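Local coordinates for protein hypoxanthine phosphoribosyltransferase (Leishmania donovani, PDB 7CMJ) that converts hypoxanthine and guanine to IMP and GMP in purine salvage by transferring the phosphoribosyl group of 5-phosphoribosylpyrophosphate onto the base, at residues Asn118-Ile123 against Lys145-Lys150. Residues are numbered along the deposited sequence; the frame is centred on the assembly and turned at random.
Sequences NRHILI and KPASLK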
loop_
_atom_site.group_PDB
_atom_site.type_symbol
_atom_site.label_atom_id
_atom_site.label_comp_id
_atom_site.label_asym_id
_atom_site.label_seq_id
_atom_site.Cartn_x
_atom_site.Cartn_y
_atom_site.Cartn_z
ATOM N N ASN A 118 13.010 0.948 -18.936
ATOM C CA ASN A 118 13.216 1.324 -20.332
ATOM C C ASN A 118 11.927 1.813 -21.001
ATOM O O ASN A 118 11.630 1.476 -22.151
ATOM C CB ASN A 118 13.827 0.173 -21.115
ATOM C CG ASN A 118 14.507 0.649 -22.362
ATOM O OD1 ASN A 118 15.357 1.534 -22.305
ATOM N ND2 ASN A 118 14.138 0.074 -23.504
ATOM N N ARG A 119 11.159 2.617 -20.274
ATOM C CA ARG A 119 9.959 3.249 -20.796
ATOM C C ARG A 119 10.060 4.753 -20.610
ATOM O O ARG A 119 10.860 5.250 -19.806
ATOM C CB ARG A 119 8.702 2.735 -20.099
ATOM C CG ARG A 119 8.525 1.251 -20.213
ATOM C CD ARG A 119 7.876 0.983 -21.538
ATOM N NE ARG A 119 8.594 -0.021 -22.296
ATOM C CZ ARG A 119 8.299 -1.312 -22.256
ATOM N NH1 ARG A 119 7.298 -1.739 -21.491
ATOM N NH2 ARG A 119 9.018 -2.171 -22.965
ATOM N N HIS A 120 9.237 5.478 -21.360
ATOM C CA HIS A 120 9.203 6.927 -21.261
ATOM C C HIS A 120 8.079 7.333 -20.321
ATOM O O HIS A 120 6.903 7.046 -20.575
ATOM C CB HIS A 120 9.054 7.582 -22.630
ATOM C CG HIS A 120 10.095 7.158 -23.623
ATOM N ND1 HIS A 120 11.395 7.623 -23.595
ATOM C CD2 HIS A 120 10.014 6.343 -24.702
ATOM C CE1 HIS A 120 12.075 7.095 -24.598
ATOM N NE2 HIS A 120 11.259 6.317 -25.288
ATOM N N ILE A 121 8.441 8.016 -19.244
ATOM C CA ILE A 121 7.501 8.363 -18.190
ATOM C C ILE A 121 7.347 9.868 -18.121
ATOM O O ILE A 121 8.332 10.616 -18.181
ATOM C CB ILE A 121 7.955 7.839 -16.819
ATOM C CG1 ILE A 121 8.223 6.343 -16.876
ATOM C CG2 ILE A 121 6.924 8.223 -15.750
ATOM C CD1 ILE A 121 8.891 5.899 -15.645
ATOM N N LEU A 122 6.114 10.303 -17.960
ATOM C CA LEU A 122 5.791 11.694 -17.705
ATOM C C LEU A 122 5.096 11.762 -16.351
ATOM O O LEU A 122 3.998 11.223 -16.188
ATOM C CB LEU A 122 4.913 12.245 -18.819
ATOM C CG LEU A 122 4.798 13.762 -18.901
ATOM C CD1 LEU A 122 6.182 14.351 -19.071
ATOM C CD2 LEU A 122 3.874 14.150 -20.070
ATOM N N ILE A 123 5.749 12.382 -15.371
ATOM C CA ILE A 123 5.132 12.603 -14.066
ATOM C C ILE A 123 4.100 13.713 -14.222
ATOM O O ILE A 123 4.431 14.820 -14.665
ATOM C CB ILE A 123 6.181 12.964 -13.003
ATOM C CG1 ILE A 123 7.148 11.805 -12.785
ATOM C CG2 ILE A 123 5.511 13.335 -11.692
ATOM C CD1 ILE A 123 8.246 12.110 -11.785
ATOM N N LYS A 145 14.820 2.733 -13.560
ATOM C CA LYS A 145 15.579 2.782 -14.809
ATOM C C LYS A 145 14.725 3.030 -16.056
ATOM O O LYS A 145 14.792 2.265 -17.023
ATOM C CB LYS A 145 16.405 1.513 -14.981
ATOM C CG LYS A 145 17.584 1.359 -14.021
ATOM C CD LYS A 145 18.200 2.702 -13.628
ATOM C CE LYS A 145 19.538 2.548 -12.885
ATOM N NZ LYS A 145 20.721 2.346 -13.782
ATOM N N PRO A 146 13.930 4.095 -16.080
ATOM C CA PRO A 146 13.125 4.375 -17.276
ATOM C C PRO A 146 13.994 4.838 -18.436
ATOM O O PRO A 146 15.126 5.300 -18.265
ATOM C CB PRO A 146 12.183 5.490 -16.816
ATOM C CG PRO A 146 12.973 6.230 -15.807
ATOM C CD PRO A 146 13.821 5.181 -15.089
ATOM N N ALA A 147 13.441 4.701 -19.641
ATOM C CA ALA A 147 14.149 5.171 -20.826
ATOM C C ALA A 147 14.257 6.691 -20.826
ATOM O O ALA A 147 15.307 7.246 -21.188
ATOM C CB ALA A 147 13.458 4.671 -22.096
ATOM N N SER A 148 13.188 7.376 -20.411
ATOM C CA SER A 148 13.183 8.823 -20.239
ATOM C C SER A 148 12.300 9.167 -19.052
ATOM O O SER A 148 11.354 8.439 -18.724
ATOM C CB SER A 148 12.665 9.555 -21.488
ATOM O OG SER A 148 11.232 9.676 -21.489
ATOM N N LEU A 149 12.591 10.305 -18.422
ATOM C CA LEU A 149 11.732 10.827 -17.364
ATOM C C LEU A 149 11.553 12.327 -17.556
ATOM O O LEU A 149 12.532 13.077 -17.505
ATOM C CB LEU A 149 12.314 10.518 -15.982
ATOM C CG LEU A 149 11.550 11.093 -14.787
ATOM C CD1 LEU A 149 10.116 10.545 -14.751
ATOM C CD2 LEU A 149 12.292 10.831 -13.469
ATOM N N LYS A 150 10.309 12.765 -17.787
ATOM C CA LYS A 150 9.959 14.183 -17.859
ATOM C C LYS A 150 8.765 14.458 -16.950
ATOM O O LYS A 150 8.076 13.537 -16.497
ATOM C CB LYS A 150 9.651 14.622 -19.300
ATOM C CG LYS A 150 10.816 14.494 -20.277
ATOM C CD LYS A 150 11.880 15.539 -20.002
ATOM C CE LYS A 150 13.237 15.152 -20.591
ATOM N NZ LYS A 150 13.332 15.376 -22.067
HETATM O O HOH W 1 17.012 1.548 -19.394
#
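Ile121 and Leu149 stand side by side on one face of two parallel strands, with the Leu149 CD1 methyl reaching the CB of Ile121 at 4.0 Å and, two residues further along that strand, Ile123 CG1 at 3.8 Å. In Leu149, chi1 near 180° together with chi2 of 60° turns that methyl toward the neighbouring strand. Ile121 CD1 meets Pro146 CB at 3.5 Å, the two side chains crossing at about a right angle. Met138, Met141 and Leu142 of helix 131-142 cover this face, and with Ile121 and Ile123 both buried it is the tightly packed side. The backbones are joined by a parallel ladder: Ile121 N donates to Ser148 O, Lys150 N to Ile121 O at 2.9 Å, and Ile123 N to Lys150 O. On the other face His120 ND1 and Ser148 OG are hydrogen-bonded, 2.9 Å apart, with OG near the ring plane at the imidazole edge. The CB of Ala147 sits over one face of that ring, 4.0 Å from its centroid, in a CH-pi contact, while Phe51 also meets the ring.

Toward Asn118 and Lys145 the pairing loosens into loop. Arg119 O is shared by Ser148 N and, weakly, Ala147 N; a straight bond joins Asn118 N to Lys145 O (2.9 Å), and a water bridges Asn118 OD1 and Lys145 O through two weak bonds on this solvent side. The intervening helix 131-142 makes the pair a beta-alpha-beta crossover in the central sheet of the phosphoribosyltransferase fold, whose strand 120-125 ends at Glu125, which with the next residue, Asp126, binds the barium ion.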